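Local coordinates for bifunctional purine biosynthetic protein ADE5,7 (Cryptococcus neoformans var. grubii serotype A, PDB 7LVO), which catalyses the second and fifth steps of de novo purine biosynthesis, its N-terminal half, modelled here, being the glycinamide ribonucleotide (GAR) synthetase, at residues A[41-46]-A[86-91]; A[52-57]-A[406-411]; A[337-342]-A[378-383]; A[426-431]-A[452-457]. All coordinates share one frame; numbering follows the deposited sequence.

Contact 1 (A[41-46]-A[86-91]); sequences LLLGAG and LPWGAP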
# COMPACT_ATOMS: atom_id res chain seq x y z
N LEU A 41 0.32 -13.73 11.81
CA LEU A 41 -0.50 -14.14 10.68
C LEU A 41 -0.58 -12.99 9.69
O LEU A 41 -1.11 -11.91 10.01
CB LEU A 41 -1.90 -14.54 11.13
CG LEU A 41 -2.92 -14.85 10.04
CD1 LEU A 41 -2.51 -16.08 9.24
CD2 LEU A 41 -4.29 -15.06 10.67
N LEU A 42 -0.04 -13.21 8.48
CA LEU A 42 -0.11 -12.23 7.40
C LEU A 42 -1.25 -12.60 6.47
O LEU A 42 -1.30 -13.73 5.96
CB LEU A 42 1.21 -12.19 6.63
CG LEU A 42 2.46 -11.86 7.42
CD1 LEU A 42 3.65 -11.70 6.48
CD2 LEU A 42 2.28 -10.59 8.25
N LEU A 43 -2.17 -11.66 6.25
CA LEU A 43 -3.25 -11.83 5.29
C LEU A 43 -2.83 -11.18 3.97
O LEU A 43 -2.49 -9.99 3.93
CB LEU A 43 -4.54 -11.21 5.79
CG LEU A 43 -5.01 -11.60 7.19
CD1 LEU A 43 -6.39 -10.98 7.45
CD2 LEU A 43 -5.06 -13.09 7.40
N GLY A 44 -2.84 -11.96 2.89
CA GLY A 44 -2.49 -11.44 1.58
C GLY A 44 -1.58 -12.37 0.80
O GLY A 44 -1.18 -13.42 1.31
N ALA A 45 -1.25 -11.99 -0.44
CA ALA A 45 -0.42 -12.84 -1.28
C ALA A 45 0.41 -12.03 -2.26
O ALA A 45 0.79 -12.54 -3.32
CB ALA A 45 -1.28 -13.84 -2.06
N GLY A 46 0.71 -10.77 -1.92
CA GLY A 46 1.49 -9.90 -2.77
C GLY A 46 2.93 -9.76 -2.30
O GLY A 46 3.35 -10.36 -1.32
N LEU A 86 -6.19 -21.28 3.01
CA LEU A 86 -7.47 -21.28 3.69
C LEU A 86 -8.22 -20.00 3.35
O LEU A 86 -7.61 -18.93 3.27
CB LEU A 86 -7.30 -21.39 5.21
CG LEU A 86 -8.58 -21.54 6.02
CD1 LEU A 86 -9.19 -22.91 5.81
CD2 LEU A 86 -8.32 -21.28 7.50
N PRO A 87 -9.53 -20.08 3.13
CA PRO A 87 -10.30 -18.86 2.89
C PRO A 87 -10.41 -18.02 4.15
O PRO A 87 -10.33 -18.53 5.27
CB PRO A 87 -11.68 -19.37 2.44
CG PRO A 87 -11.47 -20.80 2.06
CD PRO A 87 -10.36 -21.30 2.95
N TRP A 88 -10.59 -16.71 3.95
CA TRP A 88 -10.74 -15.81 5.08
C TRP A 88 -12.15 -15.86 5.67
O TRP A 88 -12.33 -15.55 6.86
CB TRP A 88 -10.44 -14.37 4.65
CG TRP A 88 -9.03 -14.13 4.22
CD1 TRP A 88 -7.97 -14.96 4.40
CD2 TRP A 88 -8.53 -12.98 3.55
NE1 TRP A 88 -6.84 -14.40 3.87
CE2 TRP A 88 -7.16 -13.18 3.34
CE3 TRP A 88 -9.12 -11.79 3.10
CZ2 TRP A 88 -6.35 -12.24 2.71
CZ3 TRP A 88 -8.31 -10.85 2.47
CH2 TRP A 88 -6.94 -11.08 2.29
N GLY A 89 -13.13 -16.23 4.87
CA GLY A 89 -14.52 -16.09 5.30
C GLY A 89 -15.08 -14.72 4.97
O GLY A 89 -14.37 -13.71 4.95
N ALA A 90 -16.37 -14.68 4.68
CA ALA A 90 -17.00 -13.44 4.27
C ALA A 90 -17.07 -12.47 5.45
O ALA A 90 -17.20 -12.89 6.61
CB ALA A 90 -18.40 -13.70 3.73
N PRO A 91 -17.00 -11.17 5.19
CA PRO A 91 -17.15 -10.19 6.28
C PRO A 91 -18.59 -10.17 6.77
O PRO A 91 -19.49 -10.69 6.09
CB PRO A 91 -16.78 -8.85 5.62
CG PRO A 91 -16.14 -9.20 4.31
CD PRO A 91 -16.74 -10.51 3.90
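Trp88 reaches out of the loop 86-91 and brings the benzo side of its indole against the end of strand 38-44, at Leu43 and Gly44. CZ2 does most of the touching. It lies 3.7 Å from Leu43 CB, an oblique approach, while the backbone N of Gly44 meets the same CZ2 at 3.5 Å from the ring edge, near the indole plane. With CG anti to its carbonyl carbon (chi1 -65°), Trp88 directs the indole from the loop at the strand. Leu43 has the same kind of first torsion, chi1 -51°, which sets CD2 4.2 Å from Trp88 NE1; its side chain also touches Ile97 of helix 95-104 and Val109. The indole nitrogen is occupied by a weak hydrogen bond to Cys68 O, and Pro113 adds a further contact to the Trp88 side chain. Gly44, with phi at 136°, offers backbone and no side chain where the strand ends. Here the edge of the indole meets the Gly44 N, just where the strand gives way to the turn before helix 47-56. Such a glycine-bearing strand-turn-helix, on a parallel sheet, is typical of the Rossmann-like N domain of GAR synthetases.

Contact 2 (A[52-57]-A[406-411]); sequences LAFKLA and GVEVFH
An interdomain seam is formed here, where helix 47-56 of the N domain faces strand 407-411, an outermost strand of the five-stranded antiparallel sheet, in its C-domain part. Its centre is an offset edge-to-face pair in which Phe410 turns its edge to the face of Phe54, with centroids 5.5 Å apart and planes at 65°. Phe54 CG lies in the plane of the Phe410 ring, and the leading atom is Phe410 CE1, 3.7 Å from Phe54 CB; the neighbouring CZ of Phe410 comes within 3.9 Å of Phe54 CD2. Phe54 can meet the strand in this way because its CG is anti to the backbone N (chi1 169°), which swings the ring out from the helix. Phe410 is engaged a second time by the same helix, through an edge-to-face contact with His50, whose ND1 also takes a hydrogen bond from the backbone N of His411. Two residues back along the strand, Glu408 points the same way and, bent at chi2, lays its carboxylate beside the far end of the Phe54 ring, the two planes 35° apart. At that end Glu408 CD is 4.0 Å from Phe54 CZ, and Glu408 OE1 is 3.9 Å from Phe54 CE1.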
# COMPACT_ATOMS: atom_id res chain seq x y z
N LEU A 52 7.37 -8.15 3.93
CA LEU A 52 7.12 -8.09 5.37
C LEU A 52 7.54 -9.38 6.05
O LEU A 52 8.22 -9.36 7.09
CB LEU A 52 5.65 -7.78 5.65
CG LEU A 52 5.19 -6.38 5.29
CD1 LEU A 52 3.66 -6.28 5.35
CD2 LEU A 52 5.82 -5.34 6.23
N ALA A 53 7.14 -10.53 5.50
CA ALA A 53 7.59 -11.81 6.03
C ALA A 53 9.11 -11.87 6.06
O ALA A 53 9.69 -12.43 7.00
CB ALA A 53 7.02 -12.96 5.21
N PHE A 54 9.76 -11.30 5.04
CA PHE A 54 11.21 -11.30 4.99
C PHE A 54 11.80 -10.65 6.24
O PHE A 54 12.71 -11.21 6.87
CB PHE A 54 11.66 -10.56 3.72
CG PHE A 54 13.13 -10.24 3.67
CD1 PHE A 54 14.06 -11.24 3.41
CD2 PHE A 54 13.57 -8.95 3.87
CE1 PHE A 54 15.42 -10.94 3.36
CE2 PHE A 54 14.92 -8.64 3.82
CZ PHE A 54 15.85 -9.64 3.56
N LYS A 55 11.30 -9.48 6.62
CA LYS A 55 11.84 -8.78 7.78
C LYS A 55 11.39 -9.43 9.09
O LYS A 55 12.21 -9.65 9.99
CB LYS A 55 11.41 -7.31 7.74
CG LYS A 55 12.00 -6.52 6.59
CD LYS A 55 13.53 -6.49 6.62
CE LYS A 55 14.06 -5.89 7.92
NZ LYS A 55 15.55 -5.73 7.90
N LEU A 56 10.10 -9.75 9.20
CA LEU A 56 9.60 -10.35 10.44
C LEU A 56 10.35 -11.63 10.78
O LEU A 56 10.63 -11.90 11.95
CB LEU A 56 8.10 -10.62 10.32
CG LEU A 56 7.21 -9.39 10.16
CD1 LEU A 56 5.77 -9.82 9.93
CD2 LEU A 56 7.31 -8.47 11.36
N ALA A 57 10.70 -12.42 9.76
CA ALA A 57 11.39 -13.69 10.00
C ALA A 57 12.79 -13.50 10.58
O ALA A 57 13.36 -14.45 11.12
CB ALA A 57 11.47 -14.49 8.71
N GLY A 406 23.52 -8.44 -3.42
CA GLY A 406 22.65 -7.57 -2.64
C GLY A 406 21.27 -7.36 -3.22
O GLY A 406 20.65 -6.32 -3.01
N VAL A 407 20.77 -8.36 -3.95
CA VAL A 407 19.46 -8.29 -4.59
C VAL A 407 18.50 -9.19 -3.81
O VAL A 407 18.84 -10.33 -3.48
CB VAL A 407 19.53 -8.72 -6.07
CG1 VAL A 407 18.14 -8.73 -6.67
CG2 VAL A 407 20.43 -7.78 -6.84
N GLU A 408 17.31 -8.67 -3.53
CA GLU A 408 16.24 -9.43 -2.90
C GLU A 408 15.06 -9.50 -3.86
O GLU A 408 14.62 -8.46 -4.38
CB GLU A 408 15.80 -8.80 -1.57
CG GLU A 408 16.88 -8.84 -0.49
CD GLU A 408 17.26 -10.25 -0.10
OE1 GLU A 408 16.46 -11.18 -0.36
OE2 GLU A 408 18.36 -10.44 0.46
N VAL A 409 14.56 -10.70 -4.10
CA VAL A 409 13.44 -10.93 -5.01
C VAL A 409 12.21 -11.23 -4.15
O VAL A 409 12.15 -12.25 -3.46
CB VAL A 409 13.72 -12.08 -5.99
CG1 VAL A 409 12.53 -12.29 -6.92
CG2 VAL A 409 15.00 -11.82 -6.76
N PHE A 410 11.22 -10.35 -4.22
CA PHE A 410 9.96 -10.52 -3.51
C PHE A 410 8.88 -10.89 -4.52
O PHE A 410 8.66 -10.14 -5.49
CB PHE A 410 9.58 -9.25 -2.73
CG PHE A 410 10.60 -8.85 -1.71
CD1 PHE A 410 10.95 -9.72 -0.68
CD2 PHE A 410 11.23 -7.61 -1.77
CE1 PHE A 410 11.89 -9.35 0.27
CE2 PHE A 410 12.16 -7.24 -0.82
CZ PHE A 410 12.49 -8.11 0.20
N HIS A 411 8.22 -12.02 -4.30
CA HIS A 411 7.21 -12.51 -5.23
C HIS A 411 5.85 -11.86 -4.96
O HIS A 411 5.47 -11.63 -3.81
CB HIS A 411 7.08 -14.03 -5.12
CG HIS A 411 8.32 -14.79 -5.48
ND1 HIS A 411 8.28 -16.06 -6.02
CD2 HIS A 411 9.63 -14.46 -5.38
CE1 HIS A 411 9.51 -16.48 -6.23
NE2 HIS A 411 10.35 -15.53 -5.85

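Contact 3 (A[337-342]-A[378-383]); sequences GDPETQ and AVSVVL
The backbones approach most closely where the first turn of helix 340-344 passes strand 377-384, the CA atoms of Gln342 and Ser380 standing 6.2 Å apart. Just before that turn, the peptide bond between Asp338 and Pro339 is cis, and the proline ring faces the strand. Ser380 OG donates a 3.1 Å hydrogen bond to Pro339 O, reaching the carbonyl from 46° above its plane rather than on a lone pair. The hydroxyl stands between the backbone N and carbonyl carbon of its own residue (chi1 61°), and from there it also accepts a weak hydrogen bond from Ala278 N on the neighbouring strand. Beside it Pro339 CG makes an apolar contact with Val382 CG2 at 4.0 Å, the two side chains crossing at about a right angle, and Gln342 CB comes within van der Waals range of Ser380 CB at 4.1 Å. Within 337-342 the turn is braced by its own polar groups. Gly337 O accepts from both Thr341 N and Thr341 OG1, the hydroxyl at 2.6 Å in the carbonyl plane. The bent Gln342 chain brings NE2 back to Asp338 OD1 at 3.1 Å, nearly straight at 175° though from above the carboxylate plane. Asp338 OD2 accepts from Arg48 N, and Glu340 OE2 is bonded to Ser242 OG, a residue predicted to bind ATP. The chemistry implies a buried join in which the serine hydroxyl gives the one hydrogen bond across the contact and, with apolar packing beside it, links the cis-proline turn to a sheet shared by the ATP-grasp and C domains.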
# COMPACT_ATOMS: atom_id res chain seq x y z
N GLY A 337 2.12 -0.14 1.40
CA GLY A 337 1.96 0.02 -0.03
C GLY A 337 2.75 -1.01 -0.81
O GLY A 337 3.71 -1.60 -0.32
N ASP A 338 2.34 -1.22 -2.06
CA ASP A 338 2.99 -2.16 -2.96
C ASP A 338 3.21 -1.44 -4.28
O ASP A 338 2.24 -0.95 -4.88
CB ASP A 338 2.14 -3.42 -3.14
CG ASP A 338 2.89 -4.54 -3.81
OD1 ASP A 338 3.52 -4.30 -4.85
OD2 ASP A 338 2.87 -5.67 -3.28
N PRO A 339 4.46 -1.37 -4.79
CA PRO A 339 5.69 -1.98 -4.29
C PRO A 339 6.56 -1.09 -3.40
O PRO A 339 7.76 -1.34 -3.31
CB PRO A 339 6.44 -2.32 -5.58
CG PRO A 339 6.08 -1.15 -6.48
CD PRO A 339 4.66 -0.75 -6.12
N GLU A 340 5.98 -0.09 -2.74
CA GLU A 340 6.78 0.77 -1.88
C GLU A 340 7.40 -0.03 -0.73
O GLU A 340 8.53 0.24 -0.31
CB GLU A 340 5.92 1.91 -1.31
CG GLU A 340 5.57 2.99 -2.31
CD GLU A 340 4.23 2.77 -2.96
OE1 GLU A 340 3.67 1.67 -2.81
OE2 GLU A 340 3.73 3.71 -3.62
N THR A 341 6.67 -1.01 -0.20
CA THR A 341 7.16 -1.78 0.93
C THR A 341 8.40 -2.57 0.56
O THR A 341 9.36 -2.64 1.34
CB THR A 341 6.07 -2.71 1.45
OG1 THR A 341 4.95 -1.93 1.89
CG2 THR A 341 6.58 -3.56 2.61
N GLN A 342 8.41 -3.18 -0.63
CA GLN A 342 9.56 -4.00 -1.03
C GLN A 342 10.85 -3.20 -1.00
O GLN A 342 11.92 -3.76 -0.70
CB GLN A 342 9.33 -4.58 -2.42
CG GLN A 342 8.20 -5.61 -2.50
CD GLN A 342 6.85 -5.00 -2.82
OE1 GLN A 342 6.37 -4.10 -2.12
NE2 GLN A 342 6.22 -5.48 -3.89
N ALA A 378 16.98 2.70 -1.83
CA ALA A 378 16.43 1.39 -2.14
C ALA A 378 15.49 1.52 -3.33
O ALA A 378 14.81 2.54 -3.50
CB ALA A 378 15.67 0.80 -0.93
N VAL A 379 15.45 0.47 -4.15
CA VAL A 379 14.67 0.47 -5.38
C VAL A 379 13.98 -0.88 -5.53
O VAL A 379 14.53 -1.92 -5.15
CB VAL A 379 15.54 0.76 -6.62
CG1 VAL A 379 14.69 0.78 -7.88
CG2 VAL A 379 16.31 2.06 -6.45
N SER A 380 12.78 -0.86 -6.10
CA SER A 380 12.03 -2.07 -6.42
C SER A 380 11.55 -1.96 -7.86
O SER A 380 10.95 -0.95 -8.23
CB SER A 380 10.85 -2.28 -5.48
OG SER A 380 9.92 -1.21 -5.56
N VAL A 381 11.79 -3.00 -8.65
CA VAL A 381 11.42 -3.02 -10.07
C VAL A 381 10.53 -4.23 -10.30
O VAL A 381 10.94 -5.37 -10.04
CB VAL A 381 12.65 -3.06 -10.98
CG1 VAL A 381 12.20 -3.15 -12.44
CG2 VAL A 381 13.52 -1.83 -10.77
N VAL A 382 9.32 -3.98 -10.81
CA VAL A 382 8.30 -5.01 -10.93
C VAL A 382 8.42 -5.69 -12.29
O VAL A 382 8.61 -5.04 -13.32
CB VAL A 382 6.89 -4.40 -10.75
CG1 VAL A 382 5.82 -5.43 -11.09
CG2 VAL A 382 6.71 -3.90 -9.32
N LEU A 383 8.32 -7.02 -12.28
CA LEU A 383 8.16 -7.82 -13.48
C LEU A 383 6.70 -8.27 -13.56
O LEU A 383 6.19 -8.90 -12.63
CB LEU A 383 9.10 -9.02 -13.46
CG LEU A 383 10.39 -8.88 -14.27
CD1 LEU A 383 11.21 -7.69 -13.81
CD2 LEU A 383 11.21 -10.16 -14.19

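Contact 4 (A[426-431]-A[452-457]); sequences GRVLAV and ISFQGQ. With EDO (1,2-ethanediol), chain C.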
# COMPACT_ATOMS: atom_id res chain seq x y z
N GLY A 426 -0.93 -10.49 -12.38
CA GLY A 426 -0.43 -9.45 -13.26
C GLY A 426 0.98 -9.04 -12.93
O GLY A 426 1.90 -9.18 -13.75
N ARG A 427 1.18 -8.50 -11.72
CA ARG A 427 2.52 -8.24 -11.21
C ARG A 427 3.06 -9.53 -10.60
O ARG A 427 2.52 -10.04 -9.62
CB ARG A 427 2.48 -7.11 -10.17
CG ARG A 427 1.98 -5.79 -10.73
CD ARG A 427 2.14 -4.64 -9.74
NE ARG A 427 1.24 -4.76 -8.61
CZ ARG A 427 1.25 -3.96 -7.55
NH1 ARG A 427 2.10 -2.96 -7.44
NH2 ARG A 427 0.37 -4.17 -6.57
N VAL A 428 4.13 -10.05 -11.20
CA VAL A 428 4.65 -11.36 -10.81
C VAL A 428 5.60 -11.26 -9.63
O VAL A 428 5.45 -11.96 -8.63
CB VAL A 428 5.32 -12.03 -12.02
CG1 VAL A 428 5.79 -13.43 -11.67
CG2 VAL A 428 4.37 -12.08 -13.20
N LEU A 429 6.60 -10.38 -9.72
CA LEU A 429 7.57 -10.24 -8.65
C LEU A 429 8.24 -8.88 -8.77
O LEU A 429 7.98 -8.11 -9.70
CB LEU A 429 8.60 -11.38 -8.69
CG LEU A 429 9.42 -11.59 -9.97
CD1 LEU A 429 10.51 -10.53 -10.09
CD2 LEU A 429 10.02 -12.98 -9.99
N ALA A 430 9.10 -8.57 -7.80
CA ALA A 430 9.85 -7.33 -7.77
C ALA A 430 11.30 -7.64 -7.44
O ALA A 430 11.57 -8.35 -6.47
CB ALA A 430 9.25 -6.35 -6.75
N VAL A 431 12.21 -7.11 -8.24
CA VAL A 431 13.65 -7.24 -8.01
C VAL A 431 14.10 -5.97 -7.32
O VAL A 431 13.96 -4.87 -7.87
CB VAL A 431 14.41 -7.48 -9.32
CG1 VAL A 431 15.89 -7.74 -9.02
CG2 VAL A 431 13.81 -8.64 -10.08
N ILE A 452 16.23 -13.75 -14.05
CA ILE A 452 14.83 -14.14 -13.97
C ILE A 452 14.27 -14.13 -15.39
O ILE A 452 14.53 -13.19 -16.16
CB ILE A 452 14.02 -13.19 -13.06
CG1 ILE A 452 14.65 -13.12 -11.67
CG2 ILE A 452 12.56 -13.66 -12.97
CD1 ILE A 452 14.01 -12.10 -10.76
N SER A 453 13.51 -15.16 -15.73
CA SER A 453 12.96 -15.27 -17.07
C SER A 453 11.67 -16.07 -17.04
O SER A 453 11.62 -17.16 -16.47
CB SER A 453 13.97 -15.93 -18.02
OG SER A 453 13.46 -16.01 -19.34
N PHE A 454 10.62 -15.52 -17.66
CA PHE A 454 9.40 -16.26 -17.92
C PHE A 454 8.73 -15.66 -19.15
O PHE A 454 8.86 -14.46 -19.43
CB PHE A 454 8.45 -16.25 -16.71
CG PHE A 454 8.04 -14.88 -16.26
CD1 PHE A 454 6.91 -14.27 -16.78
CD2 PHE A 454 8.77 -14.21 -15.29
CE1 PHE A 454 6.53 -13.01 -16.36
CE2 PHE A 454 8.39 -12.95 -14.86
CZ PHE A 454 7.27 -12.35 -15.39
N GLN A 455 8.03 -16.51 -19.90
CA GLN A 455 7.44 -16.11 -21.17
C GLN A 455 6.57 -14.87 -20.99
O GLN A 455 5.68 -14.84 -20.14
CB GLN A 455 6.62 -17.26 -21.75
CG GLN A 455 6.07 -17.00 -23.14
CD GLN A 455 7.16 -16.88 -24.19
OE1 GLN A 455 8.19 -17.55 -24.12
NE2 GLN A 455 6.94 -16.01 -25.16
N GLY A 456 6.85 -13.86 -21.81
CA GLY A 456 6.07 -12.64 -21.79
C GLY A 456 6.38 -11.68 -20.67
O GLY A 456 5.61 -10.74 -20.44
N GLN A 457 7.49 -11.88 -19.96
CA GLN A 457 7.81 -10.99 -18.85
C GLN A 457 7.96 -9.56 -19.35
O GLN A 457 8.55 -9.32 -20.41
CB GLN A 457 9.10 -11.45 -18.15
CG GLN A 457 10.35 -11.38 -19.01
CD GLN A 457 11.58 -11.85 -18.27
OE1 GLN A 457 11.51 -12.22 -17.10
NE2 GLN A 457 12.73 -11.85 -18.95
C1 EDO C . -1.29 -7.16 -9.86
O1 EDO C . -2.17 -8.29 -9.87
C2 EDO C . -1.98 -5.97 -9.19
O2 EDO C . -2.12 -6.22 -7.78
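Five apolar side chains meet where strand 427-435 faces the chain at 452-457, the touching parts running roughly antiparallel at 161°. Ile452 CD1 meets two partners: it slides past Val431 CG2 at 3.5 Å and meets Leu429 CD1 tip to tip at 3.9 Å, while Ile452 CG2 approaches Leu429 CD2. Farther along, Val428 and Phe454 come from opposite directions, with Val428 CG2 3.6 Å from Phe454 CZ and placed obliquely to the ring. A chi1 of -176° directs both Val428 methyls to the ring, CG2 nearest at CZ and CG1 near CE2. The consecutive residues Val428 and Leu429 can both turn to this side because they form a classic beta bulge opposite Leu383. A type II beta turn from Phe454 to Gln457, closed by Gln457 N to Phe454 O at 3.0 Å, folds the chain back and sets Gln457 CB over the centre of one ring face. Thr423 touches both Val428 and Phe454, and Val409 reaches Leu429 and Ile452 from strand 407-411. At the start of the first strand, Arg427 is turned elsewhere, with NH1 bonded to Gly275 O and NH2 weakly to O2 of an ethanediol probably left by the crystallisation liquor. The join between 426-431 and 452-457 is thus made by apolar side-chain contacts, which implies that these two segments are probably held together by close fit and burial of apolar surface, the polar pairing being left to neighbouring strands.

Overall arrangement
Contacts 2, 3 and 4 all reach the same five-stranded antiparallel sheet, and contact 1 joins them through the N domain. Contact 1 passes to contact 2 along consecutive elements, Leu42 CD1 lying 3.8 Å from Ala53 N. Contacts 2 and 3 have centres 11 Å apart and meet where Phe410 CE2 approaches Gln342 O at 3.5 Å. Strand 427-435 lies between strands 377-384 and 407-411, with probable hydrogen bonds of 2.8 Å from Ala430 N to Phe410 O and from Val428 N to Leu383 O. Contact 3 is nearest the predicted ATP and magnesium sites, the Pro339 side chain being about 8 Å from that of Ser242 and about 10 Å from that of Asn333, a predicted magnesium ligand.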